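Local coordinates for 2-(hydroxymethyl)glutarate dehydrogenase (Eubacterium barkeri, PDB 3CKY), which catalyses the NAD-dependent interconversion of 2-formylglutarate and (S)-2-hydroxymethylglutarate in the fermentation of nicotinate, at residues A[98-101]-A[102-106]; A[192-195]-A[196-200]; A[234-238]-A[239-243]. All blocks are in the same frame, centred on the assembly; numbering follows the deposited sequence.

Contact 1: residues A[98-101]-A[102-106]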
ATOM      1  N   SER A  98      20.809  19.584  -6.912  1.00 62.94           N
ATOM      2  CA  SER A  98      20.584  18.155  -6.989  1.00 62.69           C
ATOM      3  C   SER A  98      19.212  17.762  -6.480  1.00 62.13           C
ATOM      4  O   SER A  98      18.680  18.349  -5.529  1.00 62.06           O
ATOM      5  CB  SER A  98      21.628  17.388  -6.174  1.00 62.51           C
ATOM      6  OG  SER A  98      22.943  17.719  -6.571  1.00 62.78           O
ATOM      7  N   SER A  99      18.659  16.740  -7.113  1.00 61.46           N
ATOM      8  CA  SER A  99      17.398  16.188  -6.692  1.00 61.44           C
ATOM      9  C   SER A  99      17.603  15.224  -5.502  1.00 61.09           C
ATOM     10  O   SER A  99      17.791  14.024  -5.679  1.00 60.52           O
ATOM     11  CB  SER A  99      16.728  15.503  -7.868  1.00 61.32           C
ATOM     12  OG  SER A  99      15.469  15.011  -7.479  1.00 63.86           O
ATOM     13  N   VAL A 100      17.526  15.776  -4.291  1.00 60.72           N
ATOM     14  CA  VAL A 100      17.811  15.033  -3.078  1.00 60.75           C
ATOM     15  C   VAL A 100      16.821  15.367  -1.957  1.00 60.97           C
ATOM     16  O   VAL A 100      16.064  16.321  -2.046  1.00 60.91           O
ATOM     17  CB  VAL A 100      19.259  15.305  -2.578  1.00 60.69           C
ATOM     18  CG1 VAL A 100      20.294  14.820  -3.598  1.00 59.74           C
ATOM     19  CG2 VAL A 100      19.451  16.784  -2.246  1.00 59.08           C
ATOM     20  N   SER A 101      16.814  14.546  -0.911  1.00 61.40           N
ATOM     21  CA  SER A 101      15.957  14.795   0.247  1.00 61.79           C
ATOM     22  C   SER A 101      16.465  16.002   1.038  1.00 61.87           C
ATOM     23  O   SER A 101      17.666  16.281   1.030  1.00 61.64           O
ATOM     24  CB  SER A 101      15.915  13.571   1.156  1.00 61.75           C
ATOM     25  OG  SER A 101      17.197  13.338   1.709  1.00 63.18           O
ATOM     26  N   PRO A 102      15.547  16.726   1.711  1.00 62.06           N
ATOM     27  CA  PRO A 102      15.948  17.800   2.610  1.00 62.50           C
ATOM     28  C   PRO A 102      17.031  17.382   3.606  1.00 62.89           C
ATOM     29  O   PRO A 102      17.983  18.134   3.829  1.00 62.90           O
ATOM     30  CB  PRO A 102      14.648  18.152   3.341  1.00 62.46           C
ATOM     31  CG  PRO A 102      13.560  17.751   2.418  1.00 62.12           C
ATOM     32  CD  PRO A 102      14.079  16.580   1.643  1.00 62.00           C
ATOM     33  N   SER A 103      16.888  16.192   4.186  1.00 63.42           N
ATOM     34  CA  SER A 103      17.835  15.692   5.190  1.00 63.95           C
ATOM     35  C   SER A 103      19.244  15.577   4.617  1.00 64.27           C
ATOM     36  O   SER A 103      20.212  15.922   5.281  1.00 64.71           O
ATOM     37  CB  SER A 103      17.380  14.327   5.714  1.00 64.07           C
ATOM     38  OG  SER A 103      17.476  13.357   4.692  1.00 64.97           O
ATOM     39  N   SER A 104      19.346  15.074   3.386  1.00 64.76           N
ATOM     40  CA  SER A 104      20.607  15.045   2.637  1.00 64.89           C
ATOM     41  C   SER A 104      21.299  16.404   2.659  1.00 65.13           C
ATOM     42  O   SER A 104      22.497  16.507   2.955  1.00 65.03           O
ATOM     43  CB  SER A 104      20.355  14.616   1.178  1.00 65.00           C
ATOM     44  OG  SER A 104      21.348  15.130   0.285  1.00 66.43           O
ATOM     45  N   THR A 105      20.527  17.443   2.340  1.00 65.26           N
ATOM     46  CA  THR A 105      21.043  18.805   2.297  1.00 65.29           C
ATOM     47  C   THR A 105      21.360  19.352   3.700  1.00 65.25           C
ATOM     48  O   THR A 105      22.353  20.067   3.868  1.00 65.10           O
ATOM     49  CB  THR A 105      20.066  19.738   1.555  1.00 65.39           C
ATOM     50  OG1 THR A 105      19.984  19.334   0.181  1.00 66.29           O
ATOM     51  CG2 THR A 105      20.519  21.190   1.612  1.00 64.88           C
ATOM     52  N   LEU A 106      20.524  19.035   4.687  1.00 65.01           N
ATOM     53  CA  LEU A 106      20.769  19.478   6.061  1.00 65.35           C
ATOM     54  C   LEU A 106      22.085  18.919   6.613  1.00 65.41           C
ATOM     55  O   LEU A 106      22.850  19.649   7.247  1.00 65.41           O
ATOM     56  CB  LEU A 106      19.620  19.089   7.005  1.00 65.17           C
ATOM     57  CG  LEU A 106      18.413  20.017   7.200  1.00 65.08           C
ATOM     58  CD1 LEU A 106      18.765  21.467   6.909  1.00 64.73           C
ATOM     59  CD2 LEU A 106      17.222  19.575   6.376  1.00 64.48           C
TER
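The carbonyl of S101 receives the backbone N-H of T105 in a weak bond, N to O 3.4 Å, which closes the first turn of the helix after S101, its N-cap residue. P102 leads the helix, where its lack of an N-H costs no helical bond. The side chain of S101 stays over this turn: its OG sits between the backbone N and the carbonyl carbon (chi1 65°), which brings it 3.0 Å from S103 OG, a doubtful hydrogen bond, the place of S103 OG being unsure; S101 OG also has a weak bond to E250. V100 packs on the next part of the turn. Its CB lies 3.5 Å from S104 OG, and its CG2 branch runs up to T105 OG1 at 3.6 Å, V100 and T105 crossing at about a right angle. T105 OG1 spends its polarity elsewhere, in a hydrogen bond to D171. S99, by similarity an NAD(+)-binding residue, is the centre of an inverse gamma turn just before. The loop leads from strand 93-96 into helix 102-114 in the Rossmann domain; V100 and P102 lean on helix 169-197, S99 and S101 touch helix 238-255, and P102 also packs on C198 of a second subunit.

Contact 2: residues A[192-195]-A[196-200]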
ATOM      1  N   LEU A 192      -8.785   5.734 -16.347  1.00 39.65           N
ATOM      2  CA  LEU A 192      -9.036   5.713 -17.784  1.00 39.35           C
ATOM      3  C   LEU A 192      -9.345   4.304 -18.283  1.00 39.38           C
ATOM      4  O   LEU A 192     -10.235   4.102 -19.101  1.00 39.08           O
ATOM      5  CB  LEU A 192      -7.845   6.298 -18.537  1.00 39.45           C
ATOM      6  CG  LEU A 192      -7.628   7.811 -18.386  1.00 39.19           C
ATOM      7  CD1 LEU A 192      -6.365   8.232 -19.141  1.00 38.08           C
ATOM      8  CD2 LEU A 192      -8.844   8.592 -18.884  1.00 37.15           C
ATOM      9  N   VAL A 193      -8.616   3.330 -17.760  1.00 39.28           N
ATOM     10  CA  VAL A 193      -8.868   1.930 -18.075  1.00 39.02           C
ATOM     11  C   VAL A 193     -10.277   1.498 -17.636  1.00 39.12           C
ATOM     12  O   VAL A 193     -10.978   0.810 -18.390  1.00 39.08           O
ATOM     13  CB  VAL A 193      -7.794   1.039 -17.426  1.00 39.07           C
ATOM     14  CG1 VAL A 193      -8.161  -0.448 -17.536  1.00 38.01           C
ATOM     15  CG2 VAL A 193      -6.410   1.364 -18.024  1.00 38.37           C
ATOM     16  N   LEU A 194     -10.673   1.906 -16.423  1.00 39.10           N
ATOM     17  CA  LEU A 194     -12.016   1.647 -15.908  1.00 38.88           C
ATOM     18  C   LEU A 194     -13.086   2.224 -16.829  1.00 39.23           C
ATOM     19  O   LEU A 194     -14.046   1.539 -17.165  1.00 39.12           O
ATOM     20  CB  LEU A 194     -12.175   2.245 -14.510  1.00 38.94           C
ATOM     21  CG  LEU A 194     -13.537   2.034 -13.792  1.00 38.85           C
ATOM     22  CD1 LEU A 194     -13.839   0.550 -13.548  1.00 36.79           C
ATOM     23  CD2 LEU A 194     -13.632   2.829 -12.499  1.00 37.73           C
ATOM     24  N   GLY A 195     -12.896   3.485 -17.222  1.00 39.33           N
ATOM     25  CA  GLY A 195     -13.832   4.201 -18.076  1.00 39.58           C
ATOM     26  C   GLY A 195     -14.027   3.514 -19.397  1.00 39.52           C
ATOM     27  O   GLY A 195     -15.160   3.323 -19.814  1.00 39.40           O
ATOM     28  N   VAL A 196     -12.922   3.130 -20.036  1.00 39.81           N
ATOM     29  CA  VAL A 196     -12.981   2.417 -21.306  1.00 40.29           C
ATOM     30  C   VAL A 196     -13.723   1.102 -21.119  1.00 40.84           C
ATOM     31  O   VAL A 196     -14.645   0.791 -21.855  1.00 40.86           O
ATOM     32  CB  VAL A 196     -11.583   2.197 -21.947  1.00 40.37           C
ATOM     33  CG1 VAL A 196     -11.691   1.248 -23.172  1.00 38.86           C
ATOM     34  CG2 VAL A 196     -10.977   3.550 -22.353  1.00 39.45           C
ATOM     35  N   LYS A 197     -13.354   0.353 -20.089  1.00 41.60           N
ATOM     36  CA  LYS A 197     -14.041  -0.899 -19.796  1.00 41.66           C
ATOM     37  C   LYS A 197     -15.560  -0.715 -19.609  1.00 41.83           C
ATOM     38  O   LYS A 197     -16.342  -1.594 -19.983  1.00 41.48           O
ATOM     39  CB  LYS A 197     -13.448  -1.550 -18.553  1.00 41.91           C
ATOM     40  CG  LYS A 197     -14.019  -2.925 -18.247  1.00 42.46           C
ATOM     41  CD  LYS A 197     -13.507  -3.951 -19.255  1.00 44.33           C
ATOM     42  CE  LYS A 197     -14.113  -5.325 -19.037  1.00 44.64           C
ATOM     43  NZ  LYS A 197     -13.035  -6.364 -19.092  1.00 46.11           N
ATOM     44  N   CYS A 198     -15.961   0.423 -19.031  1.00 41.87           N
ATOM     45  CA  CYS A 198     -17.379   0.781 -18.909  1.00 42.02           C
ATOM     46  C   CYS A 198     -17.975   1.441 -20.164  1.00 42.00           C
ATOM     47  O   CYS A 198     -19.085   1.942 -20.105  1.00 42.04           O
ATOM     48  CB  CYS A 198     -17.589   1.727 -17.730  1.00 42.22           C
ATOM     49  SG  CYS A 198     -17.085   1.095 -16.100  1.00 43.64           S
ATOM     50  N   GLY A 199     -17.239   1.468 -21.276  1.00 42.26           N
ATOM     51  CA  GLY A 199     -17.776   1.900 -22.571  1.00 42.35           C
ATOM     52  C   GLY A 199     -17.594   3.359 -22.892  1.00 42.36           C
ATOM     53  O   GLY A 199     -18.252   3.859 -23.784  1.00 42.83           O
ATOM     54  N   LEU A 200     -16.705   4.042 -22.184  1.00 42.69           N
ATOM     55  CA  LEU A 200     -16.380   5.436 -22.488  1.00 43.00           C
ATOM     56  C   LEU A 200     -15.219   5.487 -23.458  1.00 43.19           C
ATOM     57  O   LEU A 200     -14.267   4.723 -23.342  1.00 43.02           O
ATOM     58  CB  LEU A 200     -15.973   6.201 -21.223  1.00 42.71           C
ATOM     59  CG  LEU A 200     -17.046   6.299 -20.142  1.00 42.45           C
ATOM     60  CD1 LEU A 200     -16.477   6.915 -18.878  1.00 40.63           C
ATOM     61  CD2 LEU A 200     -18.272   7.085 -20.623  1.00 40.74           C
TER
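L192 O takes the N-H of V196 in a nearly straight helical bond, 3.0 Å from O to N, and the CG2 branch of V196 lies over the same oxygen at 3.4 Å. One residue on, V193 O is bonded in the same way to K197 N, while K197 CB rests against it. L194 O accepts from C198 N, a more bent bond (148° at the hydrogen), and this is the last i-to-i+4 link. With CG anti to the backbone N (chi1 -179°), the L194 side chain is carried toward C198, where its CD1 reaches SG at 4.2 Å, a loose apolar touch. With G195 the pattern changes: its O accepts L200 N at 2.9 Å, the donor standing above the carbonyl plane, and G199 N bonds to V196 O at 2.7 Å. These two bonds make a Schellman motif, with G199 as the C-prime residue at positive phi, where a side chain would jam against the preceding carbonyl. L200 folds back over the bare flank of G195, CB 3.3 Å from G195 O and CD1 3.9 Å from G195 CA. A serine in place of L200 would probably leave the CA of G195 without its apolar cover and weaken the packing on M205. The motif ends the long helix 169-197 and turns the chain toward helix 202-210. V193 packs on helix 286-293, L192 on helix 217-228, and L194, C198 and L200 pack on a second subunit.

Contact 3: residues A[234-238]-A[239-243]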
ATOM      1  N   GLY A 234       9.815  10.474 -25.386  1.00 43.09           N
ATOM      2  CA  GLY A 234      10.087  11.780 -24.809  1.00 42.64           C
ATOM      3  C   GLY A 234       9.276  11.997 -23.551  1.00 42.67           C
ATOM      4  O   GLY A 234       8.982  11.050 -22.818  1.00 42.45           O
ATOM      5  N   GLY A 235       8.912  13.255 -23.325  1.00 42.45           N
ATOM      6  CA  GLY A 235       8.203  13.657 -22.122  1.00 42.37           C
ATOM      7  C   GLY A 235       9.093  13.549 -20.897  1.00 42.36           C
ATOM      8  O   GLY A 235      10.266  13.915 -20.922  1.00 42.44           O
ATOM      9  N   PHE A 236       8.521  13.037 -19.820  1.00 42.56           N
ATOM     10  CA  PHE A 236       9.218  12.926 -18.554  1.00 42.10           C
ATOM     11  C   PHE A 236       9.353  11.435 -18.235  1.00 41.61           C
ATOM     12  O   PHE A 236       8.360  10.755 -17.951  1.00 41.15           O
ATOM     13  CB  PHE A 236       8.437  13.678 -17.483  1.00 42.69           C
ATOM     14  CG  PHE A 236       9.115  13.697 -16.159  1.00 43.35           C
ATOM     15  CD1 PHE A 236      10.405  14.203 -16.033  1.00 44.42           C
ATOM     16  CD2 PHE A 236       8.474  13.212 -15.031  1.00 44.29           C
ATOM     17  CE1 PHE A 236      11.040  14.218 -14.806  1.00 44.75           C
ATOM     18  CE2 PHE A 236       9.113  13.215 -13.807  1.00 44.85           C
ATOM     19  CZ  PHE A 236      10.391  13.727 -13.685  1.00 43.99           C
ATOM     20  N   ALA A 237      10.590  10.945 -18.297  1.00 40.82           N
ATOM     21  CA  ALA A 237      10.882   9.514 -18.188  1.00 40.83           C
ATOM     22  C   ALA A 237      10.280   8.890 -16.942  1.00 40.34           C
ATOM     23  O   ALA A 237      10.343   9.461 -15.852  1.00 40.16           O
ATOM     24  CB  ALA A 237      12.405   9.250 -18.227  1.00 40.17           C
ATOM     25  N   MET A 238       9.693   7.709 -17.124  1.00 40.36           N
ATOM     26  CA  MET A 238       9.095   6.957 -16.022  1.00 40.34           C
ATOM     27  C   MET A 238      10.119   6.703 -14.902  1.00 40.22           C
ATOM     28  O   MET A 238       9.774   6.775 -13.724  1.00 40.13           O
ATOM     29  CB  MET A 238       8.521   5.641 -16.540  1.00 40.06           C
ATOM     30  CG  MET A 238       7.654   4.914 -15.523  1.00 40.22           C
ATOM     31  SD  MET A 238       7.028   3.339 -16.111  1.00 40.85           S
ATOM     32  CE  MET A 238       5.987   3.814 -17.497  1.00 38.50           C
ATOM     33  N   ASP A 239      11.371   6.422 -15.280  1.00 40.17           N
ATOM     34  CA  ASP A 239      12.446   6.230 -14.306  1.00 40.28           C
ATOM     35  C   ASP A 239      12.604   7.450 -13.413  1.00 40.25           C
ATOM     36  O   ASP A 239      12.839   7.315 -12.218  1.00 40.31           O
ATOM     37  CB  ASP A 239      13.785   5.934 -14.994  1.00 39.91           C
ATOM     38  CG  ASP A 239      13.855   4.535 -15.603  1.00 39.69           C
ATOM     39  OD1 ASP A 239      13.237   3.581 -15.073  1.00 38.56           O
ATOM     40  OD2 ASP A 239      14.548   4.371 -16.621  1.00 39.74           O
ATOM     41  N   LEU A 240      12.464   8.637 -13.995  1.00 40.25           N
ATOM     42  CA  LEU A 240      12.676   9.873 -13.252  1.00 40.33           C
ATOM     43  C   LEU A 240      11.523  10.174 -12.295  1.00 40.08           C
ATOM     44  O   LEU A 240      11.735  10.553 -11.151  1.00 39.96           O
ATOM     45  CB  LEU A 240      12.930  11.032 -14.203  1.00 40.16           C
ATOM     46  CG  LEU A 240      14.217  10.906 -15.013  1.00 42.16           C
ATOM     47  CD1 LEU A 240      14.338  12.044 -16.036  1.00 41.90           C
ATOM     48  CD2 LEU A 240      15.459  10.851 -14.083  1.00 42.62           C
ATOM     49  N   GLN A 241      10.302   9.980 -12.766  1.00 40.16           N
ATOM     50  CA  GLN A 241       9.127  10.109 -11.918  1.00 40.22           C
ATOM     51  C   GLN A 241       9.158   9.121 -10.736  1.00 40.10           C
ATOM     52  O   GLN A 241       8.776   9.468  -9.628  1.00 39.66           O
ATOM     53  CB  GLN A 241       7.852   9.888 -12.743  1.00 40.01           C
ATOM     54  CG  GLN A 241       6.573   9.962 -11.922  1.00 40.35           C
ATOM     55  CD  GLN A 241       6.391  11.323 -11.237  1.00 41.17           C
ATOM     56  OE1 GLN A 241       6.678  11.484 -10.042  1.00 43.01           O
ATOM     57  NE2 GLN A 241       5.926  12.307 -11.990  1.00 40.95           N
ATOM     58  N   HIS A 242       9.582   7.889 -11.012  1.00 40.26           N
ATOM     59  CA  HIS A 242       9.784   6.865  -9.997  1.00 40.54           C
ATOM     60  C   HIS A 242      10.845   7.287  -8.970  1.00 40.49           C
ATOM     61  O   HIS A 242      10.642   7.139  -7.768  1.00 40.27           O
ATOM     62  CB  HIS A 242      10.194   5.529 -10.655  1.00 40.50           C
ATOM     63  CG  HIS A 242      10.375   4.416  -9.671  1.00 40.59           C
ATOM     64  ND1 HIS A 242       9.308   3.713  -9.151  1.00 41.92           N
ATOM     65  CD2 HIS A 242      11.483   3.923  -9.066  1.00 39.65           C
ATOM     66  CE1 HIS A 242       9.759   2.814  -8.294  1.00 40.69           C
ATOM     67  NE2 HIS A 242      11.072   2.926  -8.222  1.00 40.06           N
ATOM     68  N   LYS A 243      11.963   7.806  -9.455  1.00 40.68           N
ATOM     69  CA  LYS A 243      13.021   8.334  -8.584  1.00 41.14           C
ATOM     70  C   LYS A 243      12.459   9.430  -7.665  1.00 40.88           C
ATOM     71  O   LYS A 243      12.747   9.475  -6.464  1.00 40.70           O
ATOM     72  CB  LYS A 243      14.158   8.895  -9.451  1.00 41.22           C
ATOM     73  CG  LYS A 243      15.402   9.324  -8.718  1.00 41.89           C
ATOM     74  CD  LYS A 243      16.263  10.211  -9.629  1.00 43.38           C
ATOM     75  CE  LYS A 243      17.688  10.418  -9.092  1.00 46.12           C
ATOM     76  NZ  LYS A 243      17.799  11.458  -8.000  1.00 49.93           N
TER
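The first turn of helix 238-255, with A237 in the N-cap position, carries this contact, and the same turn leads to K243, an NAD(+)-binding residue by similarity. A237 O takes two backbone donors: Q241 N at 3.1 Å, nearly in line with the carbonyl bond and straight at the hydrogen (167°), and L240 N in a weak, bent bond. M238 O then accepts H242 N at 2.9 Å, the next rung of the helical ladder that Q241 N to A237 O begins.

F236, the residue before A237, brings its ring back against this turn. With CG anti to the backbone N (chi1 -176°), the far end of the ring is carried onto the helix, where CZ meets L240 CB at 3.7 Å and CE2 lies 3.6 Å from Q241 N. The approach to both is oblique. Q241 passes the ring at about a right angle, its CB 3.7 Å from F236 CE2. L240 CD1 also touches A237 CB at 4.0 Å, so the leucine meets both the methyl and the ring.

Other groups of this turn find partners outside it. D239 makes a salt bridge to R273 through OD1, M238 packs on F269 of helix 260-274, and H242 lies against that helix and against K253 of a third subunit. F236 N is held by D281.

Chemically, the contact divides its work: the backbone supplies the polar bonds, while ring carbon of F236 lies beside the backbone N of Q241, which is already bonded to A237 O. The carboxylate of D239, near the N-terminal end of the helix, is likely to be stabilised as an anion by the helix dipole as well as by R273.

Contacts 1 and 3 belong to different domains, the Rossmann domain and the C-terminal helical domain, and they touch across the cleft between them: S99 O lies 3.5 Å from K243 NZ, a packing contact between two residues that by similarity bind NAD(+). Their centres are 19 Å apart. K174, the active-site residue by similarity, lies near both, its side chain about 9 Å from that of P102 and about 7 Å from that of F236. Contact 2 is remote within the chain, its centre 40 Å from that of contact 1 and 25 Å from that of contact 3. The assembly brings C198 of contact 2 against P102 of contact 1 in another subunit.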